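Local coordinates for succinoglycan biosynthesis protein (Bacillus cereus ATCC 14579, PDB 3B55) that binds calcium and, as a member of the erythromycin esterase family, probably acts as a hydrolase, although its substrate and biological role are not established, at residues A[228-239]-A[255-266]; A[307-315]-A[419-428]. The protein carries 1 engineered substitution. All blocks are in the same frame, centred on the assembly; numbering follows the deposited sequence.

Interaction 1 of 2, residues A[228-239]-A[255-266]; sequences VLDAKTISALLE and IKQNARIIEQFT. Engineered in segment 228-239: Thr233 (natural residue Gln).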
# COMPACT_ATOMS: atom_id res chain seq x y z
N VAL A 228 21.46 4.91 14.04
CA VAL A 228 21.09 3.55 13.69
C VAL A 228 21.32 2.69 14.93
O VAL A 228 20.55 1.77 15.22
CB VAL A 228 21.94 3.01 12.53
CG1 VAL A 228 21.84 1.49 12.45
CG2 VAL A 228 21.48 3.64 11.22
N LEU A 229 22.39 2.99 15.66
CA LEU A 229 22.72 2.23 16.86
C LEU A 229 21.79 2.58 18.01
O LEU A 229 21.49 1.72 18.84
CB LEU A 229 24.16 2.49 17.29
CG LEU A 229 25.07 1.30 17.01
CD1 LEU A 229 24.60 0.08 17.79
CD2 LEU A 229 25.06 1.03 15.52
N ASP A 230 21.35 3.83 18.07
CA ASP A 230 20.44 4.23 19.13
C ASP A 230 19.13 3.48 18.98
O ASP A 230 18.54 3.05 19.96
CB ASP A 230 20.18 5.74 19.07
CG ASP A 230 21.35 6.56 19.59
OD1 ASP A 230 22.34 5.97 20.08
OD2 ASP A 230 21.28 7.81 19.51
N ALA A 231 18.68 3.31 17.74
CA ALA A 231 17.43 2.60 17.47
C ALA A 231 17.57 1.11 17.81
O ALA A 231 16.69 0.52 18.45
CB ALA A 231 17.03 2.76 15.99
N LYS A 232 18.68 0.51 17.37
CA LYS A 232 18.93 -0.90 17.65
C LYS A 232 18.91 -1.12 19.15
O LYS A 232 18.34 -2.10 19.64
CB LYS A 232 20.29 -1.34 17.10
CG LYS A 232 20.30 -1.64 15.62
CD LYS A 232 21.67 -2.13 15.16
CE LYS A 232 21.65 -2.52 13.68
NZ LYS A 232 23.01 -2.91 13.18
N THR A 233 19.53 -0.20 19.87
CA THR A 233 19.60 -0.26 21.32
C THR A 233 18.22 -0.16 21.97
O THR A 233 17.94 -0.86 22.94
CB THR A 233 20.52 0.85 21.86
OG1 THR A 233 21.89 0.48 21.65
CG2 THR A 233 20.28 1.07 23.35
N ILE A 234 17.37 0.72 21.46
CA ILE A 234 16.03 0.87 22.03
C ILE A 234 15.27 -0.44 21.90
O ILE A 234 14.66 -0.91 22.86
CB ILE A 234 15.24 1.99 21.33
CG1 ILE A 234 15.86 3.35 21.68
CG2 ILE A 234 13.78 1.94 21.75
CD1 ILE A 234 15.13 4.54 21.10
N SER A 235 15.30 -1.03 20.70
CA SER A 235 14.63 -2.30 20.46
C SER A 235 15.25 -3.40 21.31
O SER A 235 14.54 -4.24 21.87
CB SER A 235 14.75 -2.69 18.98
OG SER A 235 13.94 -1.85 18.19
N ALA A 236 16.57 -3.39 21.41
CA ALA A 236 17.26 -4.39 22.21
C ALA A 236 16.83 -4.24 23.67
O ALA A 236 16.65 -5.24 24.37
CB ALA A 236 18.78 -4.21 22.09
N LEU A 237 16.65 -3.01 24.13
CA LEU A 237 16.23 -2.79 25.51
C LEU A 237 14.86 -3.38 25.80
O LEU A 237 14.65 -4.00 26.84
CB LEU A 237 16.23 -1.30 25.84
CG LEU A 237 15.78 -0.98 27.27
CD1 LEU A 237 16.36 0.35 27.70
CD2 LEU A 237 14.26 -0.96 27.36
N LEU A 238 13.92 -3.19 24.88
CA LEU A 238 12.58 -3.73 25.08
C LEU A 238 12.59 -5.26 25.06
O LEU A 238 11.84 -5.89 25.80
CB LEU A 238 11.65 -3.20 23.99
CG LEU A 238 11.34 -1.70 24.05
CD1 LEU A 238 10.65 -1.26 22.77
CD2 LEU A 238 10.45 -1.40 25.25
N GLU A 239 13.45 -5.83 24.23
CA GLU A 239 13.54 -7.29 24.10
C GLU A 239 14.11 -8.01 25.32
O GLU A 239 13.60 -9.07 25.68
CB GLU A 239 14.38 -7.64 22.86
CG GLU A 239 14.49 -9.14 22.56
CD GLU A 239 13.14 -9.82 22.34
OE1 GLU A 239 12.17 -9.11 22.00
OE2 GLU A 239 13.06 -11.05 22.50
N ILE A 255 4.28 -2.15 20.81
CA ILE A 255 5.43 -1.34 21.20
C ILE A 255 6.68 -1.76 20.45
O ILE A 255 7.38 -0.93 19.88
CB ILE A 255 5.68 -1.46 22.72
CG1 ILE A 255 4.41 -1.03 23.48
CG2 ILE A 255 6.88 -0.63 23.12
CD1 ILE A 255 3.89 0.36 23.09
N LYS A 256 6.93 -3.06 20.43
CA LYS A 256 8.09 -3.63 19.75
C LYS A 256 8.12 -3.22 18.27
O LYS A 256 9.18 -2.89 17.73
CB LYS A 256 8.05 -5.15 19.87
CG LYS A 256 9.27 -5.86 19.37
CD LYS A 256 9.28 -7.31 19.81
CE LYS A 256 10.51 -8.01 19.28
NZ LYS A 256 11.71 -7.20 19.61
N GLN A 257 6.96 -3.22 17.63
CA GLN A 257 6.86 -2.85 16.22
C GLN A 257 7.13 -1.37 16.03
O GLN A 257 7.78 -0.97 15.06
CB GLN A 257 5.48 -3.21 15.67
CG GLN A 257 5.33 -2.90 14.19
CD GLN A 257 6.35 -3.62 13.32
OE1 GLN A 257 6.44 -3.37 12.12
NE2 GLN A 257 7.13 -4.52 13.92
N ASN A 258 6.61 -0.55 16.95
CA ASN A 258 6.83 0.89 16.90
C ASN A 258 8.33 1.16 16.93
O ASN A 258 8.82 2.05 16.24
CB ASN A 258 6.16 1.57 18.09
CG ASN A 258 4.65 1.71 17.92
OD1 ASN A 258 4.17 2.73 17.42
ND2 ASN A 258 3.91 0.69 18.32
N ALA A 259 9.06 0.38 17.73
CA ALA A 259 10.51 0.55 17.83
C ALA A 259 11.14 0.06 16.52
O ALA A 259 12.11 0.63 16.02
CB ALA A 259 11.07 -0.26 19.00
N ARG A 260 10.55 -0.99 15.97
CA ARG A 260 11.03 -1.56 14.71
C ARG A 260 10.96 -0.51 13.60
O ARG A 260 11.79 -0.50 12.69
CB ARG A 260 10.17 -2.76 14.33
CG ARG A 260 10.75 -3.56 13.20
CD ARG A 260 11.92 -4.40 13.68
NE ARG A 260 12.67 -4.97 12.57
CZ ARG A 260 13.60 -4.32 11.89
NH1 ARG A 260 13.90 -3.07 12.20
NH2 ARG A 260 14.23 -4.91 10.89
N ILE A 261 9.97 0.37 13.67
CA ILE A 261 9.81 1.41 12.66
C ILE A 261 11.00 2.37 12.67
O ILE A 261 11.46 2.80 11.61
CB ILE A 261 8.51 2.20 12.88
CG1 ILE A 261 7.30 1.28 12.67
CG2 ILE A 261 8.45 3.39 11.94
CD1 ILE A 261 7.14 0.77 11.24
N ILE A 262 11.49 2.70 13.86
CA ILE A 262 12.63 3.60 14.01
C ILE A 262 13.88 2.99 13.38
O ILE A 262 14.67 3.70 12.75
CB ILE A 262 12.91 3.89 15.51
CG1 ILE A 262 11.63 4.34 16.20
CG2 ILE A 262 13.99 4.96 15.63
CD1 ILE A 262 11.74 4.47 17.70
N GLU A 263 14.06 1.68 13.55
CA GLU A 263 15.21 1.01 12.95
C GLU A 263 15.06 0.99 11.43
O GLU A 263 16.04 1.16 10.69
CB GLU A 263 15.32 -0.43 13.43
CG GLU A 263 15.75 -0.61 14.88
CD GLU A 263 15.92 -2.08 15.23
OE1 GLU A 263 16.97 -2.66 14.86
OE2 GLU A 263 15.01 -2.64 15.86
N GLN A 264 13.84 0.76 10.96
CA GLN A 264 13.58 0.72 9.53
C GLN A 264 13.92 2.06 8.90
O GLN A 264 14.55 2.13 7.84
CB GLN A 264 12.11 0.39 9.25
CG GLN A 264 11.72 -1.06 9.55
CD GLN A 264 10.24 -1.30 9.36
OE1 GLN A 264 9.49 -0.37 9.07
NE2 GLN A 264 9.80 -2.53 9.56
N PHE A 265 13.51 3.14 9.56
CA PHE A 265 13.77 4.47 9.06
C PHE A 265 15.26 4.80 9.08
O PHE A 265 15.81 5.24 8.07
CB PHE A 265 12.97 5.50 9.86
CG PHE A 265 13.26 6.93 9.47
CD1 PHE A 265 14.30 7.64 10.06
CD2 PHE A 265 12.51 7.54 8.47
CE1 PHE A 265 14.60 8.94 9.66
CE2 PHE A 265 12.81 8.84 8.05
CZ PHE A 265 13.85 9.54 8.65
N THR A 266 15.93 4.60 10.21
CA THR A 266 17.34 4.92 10.32
C THR A 266 18.25 4.08 9.41
O THR A 266 19.17 4.61 8.79
CB THR A 266 17.85 4.78 11.78
OG1 THR A 266 17.64 3.44 12.24
CG2 THR A 266 17.10 5.74 12.69
O HOH W 1 14.06 1.77 18.08
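Residues 228-239 and 255-266 are antiparallel helical segments, the axes 8.6 Å apart at closest approach and 162° between their N-to-C directions, with Val228 facing Thr266, Ala231 facing Glu263 and Ser235 facing Ala259. Ala231, Ser235 and Ala259, small residues directed at the partner helix, are consistent with this spacing. Ala231 CB lies against Ile262 CG2 and, at 3.8 Å, against Glu263 CG, while the methyl of Ala259 touches both Ser235 OG and Leu238 CD1. Leu238 CD1 meets Ile255 CG2 at 3.8 Å, the two side chains crossing at about a right angle. At the Val228 end, CG2 of that residue packs on Thr266 O and CB.

Polar links are interspersed with these contacts. Ser235 OG donates to Glu263 OE2 over 2.7 Å, reaching it from 40° out of the carboxylate plane; with CG beside its backbone N, the extended Glu263 chain leans across to Ser235. At the rim a salt bridge joins Lys256 NZ to Glu239 OE1 at 3.1 Å, again from above the carboxylate plane, and the bend at the end of the Lys256 chain (chi4 50°) turns the ammonium group there. One water donates to both Ala231 O and Ala259 O, bridging the two backbones. Ile234 touches helix 197-206 and Leu238 helix 178-192, placing the pair among neighbouring helices. The near-antiparallel axes and short connection define a helical hairpin, formed by helices 221-240 and 250-268 within the erythromycin esterase-like fold.

Interaction 2 of 2, residues A[307-315]-A[419-428]; sequences NGHVSKTNM and VDISLGKAFD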
# COMPACT_ATOMS: atom_id res chain seq x y z
N ASN A 307 0.12 -0.18 -7.72
CA ASN A 307 0.29 -1.45 -8.44
C ASN A 307 1.72 -1.97 -8.30
O ASN A 307 1.95 -3.18 -8.17
CB ASN A 307 -0.02 -1.28 -9.93
CG ASN A 307 -1.50 -1.46 -10.25
OD1 ASN A 307 -1.92 -1.28 -11.40
ND2 ASN A 307 -2.29 -1.82 -9.25
N GLY A 308 2.68 -1.05 -8.34
CA GLY A 308 4.08 -1.44 -8.24
C GLY A 308 4.53 -1.99 -6.90
O GLY A 308 5.56 -2.67 -6.83
N HIS A 309 3.77 -1.73 -5.84
CA HIS A 309 4.15 -2.22 -4.53
C HIS A 309 3.42 -3.49 -4.09
O HIS A 309 3.78 -4.10 -3.08
CB HIS A 309 3.98 -1.12 -3.47
CG HIS A 309 4.91 0.04 -3.65
ND1 HIS A 309 6.28 -0.09 -3.65
CD2 HIS A 309 4.66 1.37 -3.82
CE1 HIS A 309 6.84 1.09 -3.82
NE2 HIS A 309 5.88 2.00 -3.92
N VAL A 310 2.39 -3.89 -4.84
CA VAL A 310 1.65 -5.11 -4.51
C VAL A 310 1.76 -6.19 -5.59
O VAL A 310 1.32 -7.32 -5.38
CB VAL A 310 0.13 -4.85 -4.26
CG1 VAL A 310 -0.05 -3.94 -3.05
CG2 VAL A 310 -0.52 -4.23 -5.49
N SER A 311 2.32 -5.84 -6.75
CA SER A 311 2.46 -6.81 -7.83
C SER A 311 3.43 -7.90 -7.38
O SER A 311 4.30 -7.66 -6.54
CB SER A 311 2.97 -6.14 -9.11
OG SER A 311 4.12 -5.35 -8.87
N LYS A 312 3.27 -9.11 -7.92
CA LYS A 312 4.15 -10.20 -7.52
C LYS A 312 5.47 -10.17 -8.26
O LYS A 312 6.37 -10.96 -7.96
CB LYS A 312 3.45 -11.55 -7.73
CG LYS A 312 2.22 -11.77 -6.84
CD LYS A 312 1.58 -13.12 -7.14
CE LYS A 312 0.26 -13.32 -6.42
NZ LYS A 312 0.40 -13.61 -4.96
N THR A 313 5.59 -9.27 -9.23
CA THR A 313 6.82 -9.11 -9.98
C THR A 313 7.16 -7.64 -9.91
O THR A 313 6.30 -6.82 -9.59
CB THR A 313 6.67 -9.54 -11.45
OG1 THR A 313 5.63 -8.77 -12.07
CG2 THR A 313 6.33 -11.02 -11.54
N ASN A 314 8.42 -7.31 -10.20
CA ASN A 314 8.92 -5.95 -10.13
C ASN A 314 8.68 -5.13 -11.40
O ASN A 314 9.39 -5.30 -12.38
CB ASN A 314 10.42 -5.98 -9.82
CG ASN A 314 10.98 -4.62 -9.42
OD1 ASN A 314 12.14 -4.52 -9.00
ND2 ASN A 314 10.17 -3.58 -9.53
N MSE A 315 7.69 -4.24 -11.37
CA MSE A 315 7.40 -3.40 -12.53
C MSE A 315 8.01 -2.01 -12.33
O MSE A 315 7.94 -1.16 -13.21
CB MSE A 315 5.89 -3.28 -12.76
CG MSE A 315 5.12 -2.53 -11.69
SE MSE A 315 3.25 -2.25 -12.19
CE MSE A 315 2.51 -3.89 -11.50
N VAL A 419 5.99 0.80 -18.64
CA VAL A 419 7.03 -0.16 -18.27
C VAL A 419 6.59 -1.52 -18.79
O VAL A 419 5.41 -1.74 -19.02
CB VAL A 419 7.21 -0.25 -16.72
CG1 VAL A 419 7.69 1.08 -16.18
CG2 VAL A 419 5.90 -0.65 -16.06
N ASP A 420 7.54 -2.43 -18.99
CA ASP A 420 7.22 -3.77 -19.45
C ASP A 420 6.85 -4.62 -18.26
O ASP A 420 7.39 -4.44 -17.17
CB ASP A 420 8.41 -4.40 -20.18
CG ASP A 420 8.44 -4.06 -21.66
OD1 ASP A 420 9.39 -4.51 -22.34
OD2 ASP A 420 7.52 -3.34 -22.13
N ILE A 421 5.94 -5.56 -18.45
CA ILE A 421 5.51 -6.41 -17.35
C ILE A 421 4.76 -7.61 -17.89
O ILE A 421 4.22 -7.55 -18.99
CB ILE A 421 4.56 -5.61 -16.39
CG1 ILE A 421 4.30 -6.41 -15.11
CG2 ILE A 421 3.20 -5.36 -17.08
CD1 ILE A 421 3.37 -5.71 -14.15
N SER A 422 4.75 -8.68 -17.10
CA SER A 422 4.02 -9.90 -17.45
C SER A 422 2.80 -9.85 -16.54
O SER A 422 2.89 -10.15 -15.34
CB SER A 422 4.86 -11.13 -17.13
OG SER A 422 6.07 -11.08 -17.85
N LEU A 423 1.68 -9.43 -17.09
CA LEU A 423 0.46 -9.28 -16.31
C LEU A 423 0.07 -10.53 -15.54
O LEU A 423 -0.31 -10.44 -14.37
CB LEU A 423 -0.69 -8.84 -17.21
CG LEU A 423 -1.82 -8.10 -16.47
CD1 LEU A 423 -1.25 -6.84 -15.80
CD2 LEU A 423 -2.91 -7.74 -17.45
N GLY A 424 0.13 -11.68 -16.19
CA GLY A 424 -0.22 -12.93 -15.54
C GLY A 424 0.68 -13.27 -14.36
O GLY A 424 0.26 -13.98 -13.45
N LYS A 425 1.91 -12.79 -14.38
CA LYS A 425 2.83 -13.09 -13.28
C LYS A 425 2.72 -12.05 -12.16
O LYS A 425 2.89 -12.38 -10.99
CB LYS A 425 4.27 -13.15 -13.79
CG LYS A 425 4.47 -14.23 -14.86
CD LYS A 425 5.94 -14.41 -15.23
CE LYS A 425 6.08 -15.38 -16.39
NZ LYS A 425 7.47 -15.88 -16.59
N ALA A 426 2.44 -10.81 -12.52
CA ALA A 426 2.32 -9.74 -11.55
C ALA A 426 1.03 -9.80 -10.72
O ALA A 426 1.06 -9.54 -9.51
CB ALA A 426 2.41 -8.40 -12.25
N PHE A 427 -0.08 -10.16 -11.35
CA PHE A 427 -1.36 -10.21 -10.65
C PHE A 427 -2.20 -11.46 -10.86
O PHE A 427 -2.19 -12.07 -11.94
CB PHE A 427 -2.23 -9.01 -11.05
CG PHE A 427 -1.58 -7.68 -10.84
CD1 PHE A 427 -1.40 -7.17 -9.56
CD2 PHE A 427 -1.16 -6.92 -11.93
CE1 PHE A 427 -0.81 -5.91 -9.36
CE2 PHE A 427 -0.57 -5.66 -11.75
CZ PHE A 427 -0.39 -5.15 -10.46
N ASP A 428 -2.94 -11.83 -9.82
CA ASP A 428 -3.83 -12.98 -9.86
C ASP A 428 -5.18 -12.48 -10.38
O ASP A 428 -5.89 -13.19 -11.08
CB ASP A 428 -4.04 -13.56 -8.45
CG ASP A 428 -2.74 -14.01 -7.80
OD1 ASP A 428 -2.00 -14.81 -8.41
OD2 ASP A 428 -2.46 -13.56 -6.66
O HOH W 2 6.88 -9.05 -14.93
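The turn that follows strand 301-306 of the main mixed sheet, residues 307-315, packs here against the short helix 423-426 and its flanks, with Lys312 N donating to Ala426 O at 2.8 Å. The N-H...O angle of 168° makes this bond nearly straight, and the donor lies in the carbonyl plane, on a lone pair. Ser311 CA makes a CA-H...O contact with the same oxygen. Internally, Ser311 OG donates to Thr313 O at 2.7 Å, bracing the turn.

The Phe427 ring packs against the turn: Val310 CG2 and Asn307 O lie at its edge, whereas Ser311 CA and Met315 CE approach obliquely. The selenomethionine chain bends at chi3 (88°), taking CE to Ile421 CD1 and Phe427 CZ. Residues 422-428 connect strand 418-421, which pairs with 402-405, to strand 429-433 of the main sheet. The calcium site is close to the turn; the side chain of Asn307 is about 9 Å from the bound calcium. Thr313 packs OG1 on Ala426 CB at 3.2 Å and CG2 on Lys425 CB at 3.7 Å, while a water links Thr313 OG1 to Ser422 N. Lys312 NZ donates to Tyr336 O, and Asp428 OD2 accepts from Ser338 N.

From the N terminus, interaction 1 comes first: 228-239 meets 255-266 after only 15 intervening residues, so it closes a short helical hairpin. Interaction 2 opens 40 residues further on, once helix 278-298 and strand 301-306 have passed, and closes a loop of 103 residues that returns at 419-428. The two loops therefore lie in series, neither nested nor crossed. The centres of interactions 1 and 2 are about 32 Å apart, and their nearest atoms, about 13 Å apart, do not touch. Interaction 1 joins two helices in a peripheral helical region, 23 Å from the chain centre; interaction 2 ties the turn after central strand 301-306, near the calcium site, to strand 418-421 and short helix 423-426.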